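Local coordinates for putative 6-phosphogluconolactonase (Neisseria gonorrhoeae, PDB 3LHI), which probably catalyses the hydrolysis of 6-phosphogluconolactone to 6-phosphogluconate, the second step of the oxidative pentose phosphate pathway, at residues F49-S54 and L89-A94; A21-L26 and K56-K61. One frame throughout, in Å; residues are numbered along the deposited sequence.

Contact 1 (F49-S54 and L89-A94); sequences FFNALS and LLKNKA
F50 and L89 begin the contact, their side chains crossing at about a right angle. The CB of F50 rests 3.9 Å from the CB of L89. L89 CD2 stands over one face of the F50 ring, displaced toward its rim, while L89 CD1 reaches back to the helix and lies 3.5 Å from the F50 carbonyl oxygen. F50 also packs on L84 and V85 of helix 81-88 and on V40 of strand 36-40.

The next residue, N51, starts away from the loop, but its amide oxygen returns to it: with CG anti to the backbone N (chi1 -178°), OD1 accepts a hydrogen bond of 2.9 Å from K91 NZ. The ammonium approaches from somewhat outside the amide plane, at the end of a chain extended beyond CG, and also donates to the Y88 carbonyl, so one lysine tip ties helix 47-54 to the end of helix 81-88.

This is a junction of two consecutive crossovers in a Rossmann-like alpha/beta fold: helix 47-54 leads from strand 36-40 to the parallel strand 63-71, and helix 81-88 from there to strand 98-99.

L53 adds a lighter apolar touch, its CD2 meeting L89 CD1 at 4.1 Å, beside L38 of the sheet.

S54 is gripped on several sides. Its CB packs against the carbonyl oxygens of L89 and K91. A chi1 of 76° turns the hydroxyl back along the helix, where OG donates to N51 O at 2.7 Å; the same OG accepts from N92 ND2 at 2.9 Å, in the plane of that amide and almost straight (172°). The S54 carbonyl, meanwhile, takes the backbone N-H of A94 on an in-plane lone pair at 3.2 Å.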
ATOM      1  N   PHE A  49       9.261   9.712   1.739  1.00 10.59           N
ATOM      2  CA  PHE A  49       8.152   9.715   2.706  1.00 10.96           C
ATOM      3  C   PHE A  49       8.461   8.748   3.851  1.00 10.15           C
ATOM      4  O   PHE A  49       8.294   9.116   5.010  1.00 10.85           O
ATOM      5  CB  PHE A  49       6.866   9.379   1.971  1.00 12.00           C
ATOM      6  CG  PHE A  49       5.826   8.695   2.833  1.00 10.88           C
ATOM      7  CD1 PHE A  49       5.220   9.319   3.899  1.00 12.70           C
ATOM      8  CD2 PHE A  49       5.436   7.403   2.542  1.00 12.41           C
ATOM      9  CE1 PHE A  49       4.285   8.647   4.670  1.00 12.93           C
ATOM     10  CE2 PHE A  49       4.491   6.755   3.280  1.00 13.47           C
ATOM     11  CZ  PHE A  49       3.924   7.364   4.344  1.00 12.29           C
ATOM     12  N   PHE A  50       8.896   7.537   3.552  1.00  9.99           N
ATOM     13  CA  PHE A  50       9.241   6.592   4.576  1.00  9.64           C
ATOM     14  C   PHE A  50      10.304   7.192   5.504  1.00  9.99           C
ATOM     15  O   PHE A  50      10.250   7.018   6.735  1.00  9.70           O
ATOM     16  CB  PHE A  50       9.814   5.309   3.994  1.00 10.32           C
ATOM     17  CG  PHE A  50       8.836   4.397   3.273  1.00 10.03           C
ATOM     18  CD1 PHE A  50       7.487   4.557   3.339  1.00 11.17           C
ATOM     19  CD2 PHE A  50       9.343   3.360   2.529  1.00 11.70           C
ATOM     20  CE1 PHE A  50       6.638   3.670   2.652  1.00 12.42           C
ATOM     21  CE2 PHE A  50       8.500   2.486   1.835  1.00 12.96           C
ATOM     22  CZ  PHE A  50       7.155   2.652   1.935  1.00 12.30           C
ATOM     23  N   ASN A  51      11.347   7.779   4.917  1.00  9.44           N
ATOM     24  CA  ASN A  51      12.416   8.326   5.729  1.00  9.76           C
ATOM     25  C   ASN A  51      11.889   9.415   6.676  1.00 10.16           C
ATOM     26  O   ASN A  51      12.220   9.422   7.875  1.00 10.78           O
ATOM     27  CB  ASN A  51      13.553   8.820   4.833  1.00 10.49           C
ATOM     28  CG  ASN A  51      14.706   9.364   5.628  1.00 10.80           C
ATOM     29  OD1 ASN A  51      15.354   8.613   6.360  1.00 12.51           O
ATOM     30  ND2 ASN A  51      14.898  10.671   5.535  1.00 12.54           N
ATOM     31  N   ALA A  52      11.099  10.333   6.158  1.00  9.76           N
ATOM     32  CA  ALA A  52      10.528  11.387   6.972  1.00 10.61           C
ATOM     33  C   ALA A  52       9.625  10.783   8.073  1.00 10.47           C
ATOM     34  O   ALA A  52       9.630  11.219   9.231  1.00 11.66           O
ATOM     35  CB  ALA A  52       9.767  12.394   6.125  1.00 11.84           C
ATOM     36  N   LEU A  53       8.770   9.834   7.704  1.00 11.13           N
ATOM     37  CA  LEU A  53       7.838   9.245   8.669  1.00 11.61           C
ATOM     38  C   LEU A  53       8.607   8.537   9.769  1.00 10.18           C
ATOM     39  O   LEU A  53       8.188   8.584  10.947  1.00 11.98           O
ATOM     40  CB  LEU A  53       6.880   8.293   7.964  1.00 10.73           C
ATOM     41  CG  LEU A  53       5.868   7.563   8.837  1.00 10.86           C
ATOM     42  CD1 LEU A  53       4.922   8.587   9.503  1.00 13.23           C
ATOM     43  CD2 LEU A  53       5.084   6.580   7.994  1.00 12.25           C
ATOM     44  N   SER A  54       9.734   7.893   9.418  1.00 10.07           N
ATOM     45  CA  SER A  54      10.506   7.108  10.374  1.00 10.57           C
ATOM     46  C   SER A  54      11.023   7.954  11.539  1.00 10.39           C
ATOM     47  O   SER A  54      11.342   7.412  12.608  1.00 11.31           O
ATOM     48  CB  SER A  54      11.672   6.391   9.700  1.00 10.57           C
ATOM     49  OG  SER A  54      12.758   7.281   9.402  1.00 10.91           O
ATOM     50  N   LEU A  89      12.128   2.349   5.990  1.00  9.42           N
ATOM     51  CA  LEU A  89      11.117   2.765   6.962  1.00  9.62           C
ATOM     52  C   LEU A  89      11.378   2.265   8.378  1.00 10.68           C
ATOM     53  O   LEU A  89      11.182   3.028   9.310  1.00 10.79           O
ATOM     54  CB  LEU A  89       9.723   2.283   6.481  1.00  9.58           C
ATOM     55  CG  LEU A  89       8.536   2.671   7.417  1.00 10.52           C
ATOM     56  CD1 LEU A  89       8.418   4.188   7.685  1.00 12.09           C
ATOM     57  CD2 LEU A  89       7.207   2.112   6.779  1.00 12.98           C
ATOM     58  N   LEU A  90      11.759   1.005   8.533  1.00  9.99           N
ATOM     59  CA  LEU A  90      11.885   0.414   9.879  1.00 10.33           C
ATOM     60  C   LEU A  90      13.256   0.732  10.462  1.00 10.57           C
ATOM     61  O   LEU A  90      14.120  -0.130  10.615  1.00 11.75           O
ATOM     62  CB  LEU A  90      11.617  -1.077   9.850  1.00 10.88           C
ATOM     63  CG  LEU A  90      10.237  -1.497   9.307  1.00 11.47           C
ATOM     64  CD1 LEU A  90      10.120  -3.006   9.306  1.00 12.50           C
ATOM     65  CD2 LEU A  90       9.065  -0.845  10.053  1.00 13.82           C
ATOM     66  N   LYS A  91      13.406   2.002  10.771  1.00 11.78           N
ATOM     67  CA  LYS A  91      14.661   2.626  11.223  1.00 12.49           C
ATOM     68  C   LYS A  91      14.249   3.855  11.988  1.00 11.04           C
ATOM     69  O   LYS A  91      13.110   4.298  11.965  1.00 11.24           O
ATOM     70  CB  LYS A  91      15.564   2.978  10.053  1.00 14.05           C
ATOM     71  CG  LYS A  91      15.001   4.039   9.198  1.00 15.84           C
ATOM     72  CD  LYS A  91      15.875   4.345   7.990  1.00 19.12           C
ATOM     73  CE  LYS A  91      15.369   5.672   7.344  1.00 16.87           C
ATOM     74  NZ  LYS A  91      15.624   5.803   5.901  1.00 21.43           N
ATOM     75  N   ASN A  92      15.231   4.501  12.658  1.00 12.50           N
ATOM     76  CA  ASN A  92      14.930   5.679  13.467  1.00 11.63           C
ATOM     77  C   ASN A  92      13.816   5.301  14.481  1.00 10.05           C
ATOM     78  O   ASN A  92      13.845   4.190  14.996  1.00 12.75           O
ATOM     79  CB  ASN A  92      14.585   6.891  12.604  1.00 10.72           C
ATOM     80  CG  ASN A  92      15.725   7.315  11.704  1.00 11.68           C
ATOM     81  OD1 ASN A  92      16.883   7.372  12.131  1.00 13.38           O
ATOM     82  ND2 ASN A  92      15.403   7.619  10.447  1.00 12.86           N
ATOM     83  N   LYS A  93      12.887   6.199  14.771  1.00 11.78           N
ATOM     84  CA  LYS A  93      11.899   5.928  15.786  1.00 11.02           C
ATOM     85  C   LYS A  93      10.969   4.751  15.349  1.00 11.97           C
ATOM     86  O   LYS A  93      10.512   3.986  16.180  1.00 12.35           O
ATOM     87  CB  LYS A  93      11.062   7.177  16.057  1.00 14.41           C
ATOM     88  CG  LYS A  93      11.858   8.428  16.494  1.00 20.48           C
ATOM     89  CD  LYS A  93      12.424   8.282  17.773  1.00 21.44           C
ATOM     90  CE  LYS A  93      12.857   9.713  18.356  1.00 26.84           C
ATOM     91  NZ  LYS A  93      13.577   9.552  19.619  1.00 34.70           N
ATOM     92  N   ALA A  94      10.723   4.611  14.042  1.00 10.42           N
ATOM     93  CA  ALA A  94       9.820   3.599  13.545  1.00 10.38           C
ATOM     94  C   ALA A  94      10.421   2.194  13.608  1.00 11.09           C
ATOM     95  O   ALA A  94       9.706   1.215  13.363  1.00 11.63           O
ATOM     96  CB  ALA A  94       9.375   3.935  12.110  1.00 10.42           C
TER

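Contact 2 (A21-L26 and K56-K61); sequences AVADAL and KDLDWK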
ATOM      1  N   ALA A  21       0.926  14.237   7.416  1.00 13.67           N
ATOM      2  CA  ALA A  21      -0.483  13.847   7.382  1.00 13.50           C
ATOM      3  C   ALA A  21      -0.667  12.419   7.869  1.00 14.61           C
ATOM      4  O   ALA A  21      -1.628  12.125   8.586  1.00 14.53           O
ATOM      5  CB  ALA A  21      -1.067  14.025   5.965  1.00 15.25           C
ATOM      6  N   VAL A  22       0.225  11.508   7.464  1.00 13.12           N
ATOM      7  CA  VAL A  22       0.126  10.124   7.900  1.00 12.92           C
ATOM      8  C   VAL A  22       0.381   9.998   9.399  1.00 12.57           C
ATOM      9  O   VAL A  22      -0.341   9.252  10.083  1.00 13.30           O
ATOM     10  CB  VAL A  22       1.085   9.232   7.038  1.00 12.86           C
ATOM     11  CG1 VAL A  22       1.279   7.866   7.707  1.00 12.55           C
ATOM     12  CG2 VAL A  22       0.613   9.139   5.603  1.00 12.55           C
ATOM     13  N   ALA A  23       1.370  10.720   9.932  1.00 13.34           N
ATOM     14  CA  ALA A  23       1.621  10.701  11.343  1.00 13.44           C
ATOM     15  C   ALA A  23       0.400  11.205  12.119  1.00 13.30           C
ATOM     16  O   ALA A  23       0.028  10.596  13.131  1.00 14.72           O
ATOM     17  CB  ALA A  23       2.864  11.533  11.690  1.00 14.73           C
ATOM     18  N   ASP A  24      -0.240  12.248  11.610  1.00 14.27           N
ATOM     19  CA  ASP A  24      -1.442  12.767  12.293  1.00 15.79           C
ATOM     20  C   ASP A  24      -2.572  11.718  12.258  1.00 14.27           C
ATOM     21  O   ASP A  24      -3.291  11.512  13.253  1.00 15.91           O
ATOM     22  CB  ASP A  24      -1.926  14.051  11.662  1.00 16.66           C
ATOM     23  CG  ASP A  24      -1.066  15.251  12.023  1.00 23.40           C
ATOM     24  OD1 ASP A  24      -0.204  15.158  12.943  1.00 26.58           O
ATOM     25  OD2 ASP A  24      -1.269  16.285  11.337  1.00 29.87           O
ATOM     26  N   ALA A  25      -2.722  11.007  11.147  1.00 14.33           N
ATOM     27  CA  ALA A  25      -3.781   9.971  11.049  1.00 14.80           C
ATOM     28  C   ALA A  25      -3.462   8.805  11.995  1.00 13.96           C
ATOM     29  O   ALA A  25      -4.337   8.258  12.681  1.00 15.22           O
ATOM     30  CB  ALA A  25      -3.897   9.495   9.583  1.00 14.84           C
ATOM     31  N   LEU A  26      -2.200   8.373  12.069  1.00 12.47           N
ATOM     32  CA  LEU A  26      -1.807   7.349  13.010  1.00 12.66           C
ATOM     33  C   LEU A  26      -2.073   7.772  14.449  1.00 14.44           C
ATOM     34  O   LEU A  26      -2.529   6.990  15.273  1.00 13.71           O
ATOM     35  CB  LEU A  26      -0.362   6.938  12.812  1.00 13.92           C
ATOM     36  CG  LEU A  26      -0.090   6.163  11.513  1.00 12.88           C
ATOM     37  CD1 LEU A  26       1.468   6.043  11.327  1.00 14.96           C
ATOM     38  CD2 LEU A  26      -0.734   4.770  11.471  1.00 13.83           C
ATOM     39  N   LYS A  56       9.313  10.505  12.924  1.00 12.87           N
ATOM     40  CA  LYS A  56       8.216  11.029  13.732  1.00 13.47           C
ATOM     41  C   LYS A  56       8.198  10.351  15.122  1.00 14.06           C
ATOM     42  O   LYS A  56       8.392   9.104  15.250  1.00 15.22           O
ATOM     43  CB  LYS A  56       6.882  10.804  13.010  1.00 15.18           C
ATOM     44  CG  LYS A  56       6.713  11.583  11.754  1.00 15.29           C
ATOM     45  CD  LYS A  56       6.497  13.059  12.084  1.00 17.03           C
ATOM     46  CE  LYS A  56       6.139  13.864  10.881  1.00 18.45           C
ATOM     47  NZ  LYS A  56       5.734  15.285  11.262  1.00 24.94           N
ATOM     48  N   ASP A  57       8.003  11.187  16.150  1.00 17.62           N
ATOM     49  CA  ASP A  57       8.018  10.703  17.545  1.00 19.54           C
ATOM     50  C   ASP A  57       6.663  10.221  17.975  1.00 20.66           C
ATOM     51  O   ASP A  57       6.087  10.709  18.914  1.00 28.37           O
ATOM     52  CB  ASP A  57       8.602  11.738  18.505  1.00 25.80           C
ATOM     53  CG  ASP A  57       9.134  11.119  19.841  1.00 31.36           C
ATOM     54  OD1 ASP A  57       9.492   9.886  19.983  1.00 28.37           O
ATOM     55  OD2 ASP A  57       9.276  11.943  20.767  1.00 40.09           O
ATOM     56  N   LEU A  58       6.173   9.199  17.297  1.00 16.85           N
ATOM     57  CA  LEU A  58       4.932   8.494  17.591  1.00 16.47           C
ATOM     58  C   LEU A  58       5.226   7.335  18.522  1.00 16.10           C
ATOM     59  O   LEU A  58       6.340   6.832  18.640  1.00 14.87           O
ATOM     60  CB  LEU A  58       4.345   7.876  16.258  1.00 18.77           C
ATOM     61  CG  LEU A  58       3.834   8.856  15.223  1.00 20.67           C
ATOM     62  CD1 LEU A  58       3.378   8.174  13.985  1.00 21.09           C
ATOM     63  CD2 LEU A  58       2.694   9.732  15.806  1.00 29.14           C
ATOM     64  N   ASP A  59       4.165   6.797  19.115  1.00 14.95           N
ATOM     65  CA  ASP A  59       4.275   5.598  19.959  1.00 14.77           C
ATOM     66  C   ASP A  59       4.340   4.344  19.093  1.00 13.15           C
ATOM     67  O   ASP A  59       3.422   3.485  19.022  1.00 13.77           O
ATOM     68  CB  ASP A  59       3.054   5.526  20.896  1.00 15.60           C
ATOM     69  CG  ASP A  59       3.171   4.466  21.959  1.00 18.73           C
ATOM     70  OD1 ASP A  59       4.264   3.957  22.237  1.00 19.70           O
ATOM     71  OD2 ASP A  59       2.082   4.150  22.532  1.00 21.14           O
ATOM     72  N   TRP A  60       5.451   4.214  18.378  1.00 13.16           N
ATOM     73  CA  TRP A  60       5.576   3.173  17.356  1.00 12.28           C
ATOM     74  C   TRP A  60       5.475   1.746  17.843  1.00 11.17           C
ATOM     75  O   TRP A  60       5.073   0.872  17.108  1.00 12.65           O
ATOM     76  CB  TRP A  60       6.895   3.380  16.592  1.00 13.23           C
ATOM     77  CG  TRP A  60       6.912   4.542  15.665  1.00 11.29           C
ATOM     78  CD1 TRP A  60       7.620   5.699  15.816  1.00 11.94           C
ATOM     79  CD2 TRP A  60       6.256   4.641  14.385  1.00 11.28           C
ATOM     80  NE1 TRP A  60       7.447   6.517  14.722  1.00 12.99           N
ATOM     81  CE2 TRP A  60       6.645   5.878  13.816  1.00 11.64           C
ATOM     82  CE3 TRP A  60       5.451   3.774  13.636  1.00 11.31           C
ATOM     83  CZ2 TRP A  60       6.197   6.294  12.581  1.00 13.09           C
ATOM     84  CZ3 TRP A  60       4.987   4.215  12.391  1.00 13.06           C
ATOM     85  CH2 TRP A  60       5.384   5.447  11.876  1.00 11.58           C
ATOM     86  N   LYS A  61       5.820   1.496  19.111  0.50 12.93           N
ATOM     87  CA  LYS A  61       5.667   0.148  19.638  0.50 13.86           C
ATOM     88  C   LYS A  61       4.213  -0.344  19.611  0.50 13.22           C
ATOM     89  O   LYS A  61       3.989  -1.561  19.662  0.50 15.26           O
ATOM     90  CB  LYS A  61       6.197   0.048  21.059  0.50 14.92           C
ATOM     91  CG  LYS A  61       5.390   0.816  22.063  0.50 15.13           C
ATOM     92  CD  LYS A  61       5.951   0.713  23.480  0.50 18.00           C
ATOM     93  CE  LYS A  61       4.998   1.224  24.563  0.50 16.02           C
ATOM     94  NZ  LYS A  61       4.807   2.682  24.575  0.50 19.82           N
TER
HETATM   95  O   HOH W   1       2.657  15.205  11.911  1.00 36.67           O
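L58 and L26 form the tight part of this contact, where helix 11-33 lies against the loop that brings the chain from helix 47-54 into strand 63-71. Their side chains cross at about a right angle, with CD1 of L26 3.9 Å from CD1 of L58. The two methyls of L58 divide the work: CD1 fits between L26 and A23, while CD2 turns to the helix backbone, 3.9 Å from the A23 carbonyl oxygen. L26 CD1 also touches the benzo part of the W60 indole, 4.0 Å from CH2, and L26 also packs on A36, L38 and V130 of the sheet.

The indole is held partly from within its own segment. L58 CB sits 3.7 Å above one of its faces, near the rim, and NE1 donates to the K56 carbonyl oxygen at 2.8 Å, close to the ring plane. This bond, with the packing, helps fix the ring's rotation and gives its one polar atom a partner.

Toward solvent the packing thins into a single lysine chain. K56 CG lies 3.8 Å from A23 CB, and a bend at chi2 (-72°) carries CD and CE past the same methyl. Its ammonium forms a salt bridge with D20, one turn before D24; D24 itself is reached through water, which accepts from K56 NZ and donates to D24 OD1. With NZ and OD1 6.2 Å apart, that second attraction is probably modest. Direct contact between 21-26 and 56-61 is made through hydrocarbon groups, while the charge of K56 pairs at the solvent-facing border, with D20 directly and D24 through water.

W60 is shared by the two contacts, whose centres lie 10 Å apart. While CH2 of its benzo ring reaches L26 in contact 2, the same indole packs on both segments of contact 1: CZ2 lies 3.4 Å from L53 O, and CG lies 3.7 Å from A94 CA. K93 closes the seam, its CB 3.4 Å from K56 O. Helices 11-33, 47-54 and 81-88 are thus brought together through the loops that precede strands 63-71 and 98-99. Both loops enter the N-terminal ends of those parallel strands, whereas catalytic pockets of Rossmann-like folds lie at the C-terminal ends, so both contacts are probably structural and remote from the active site.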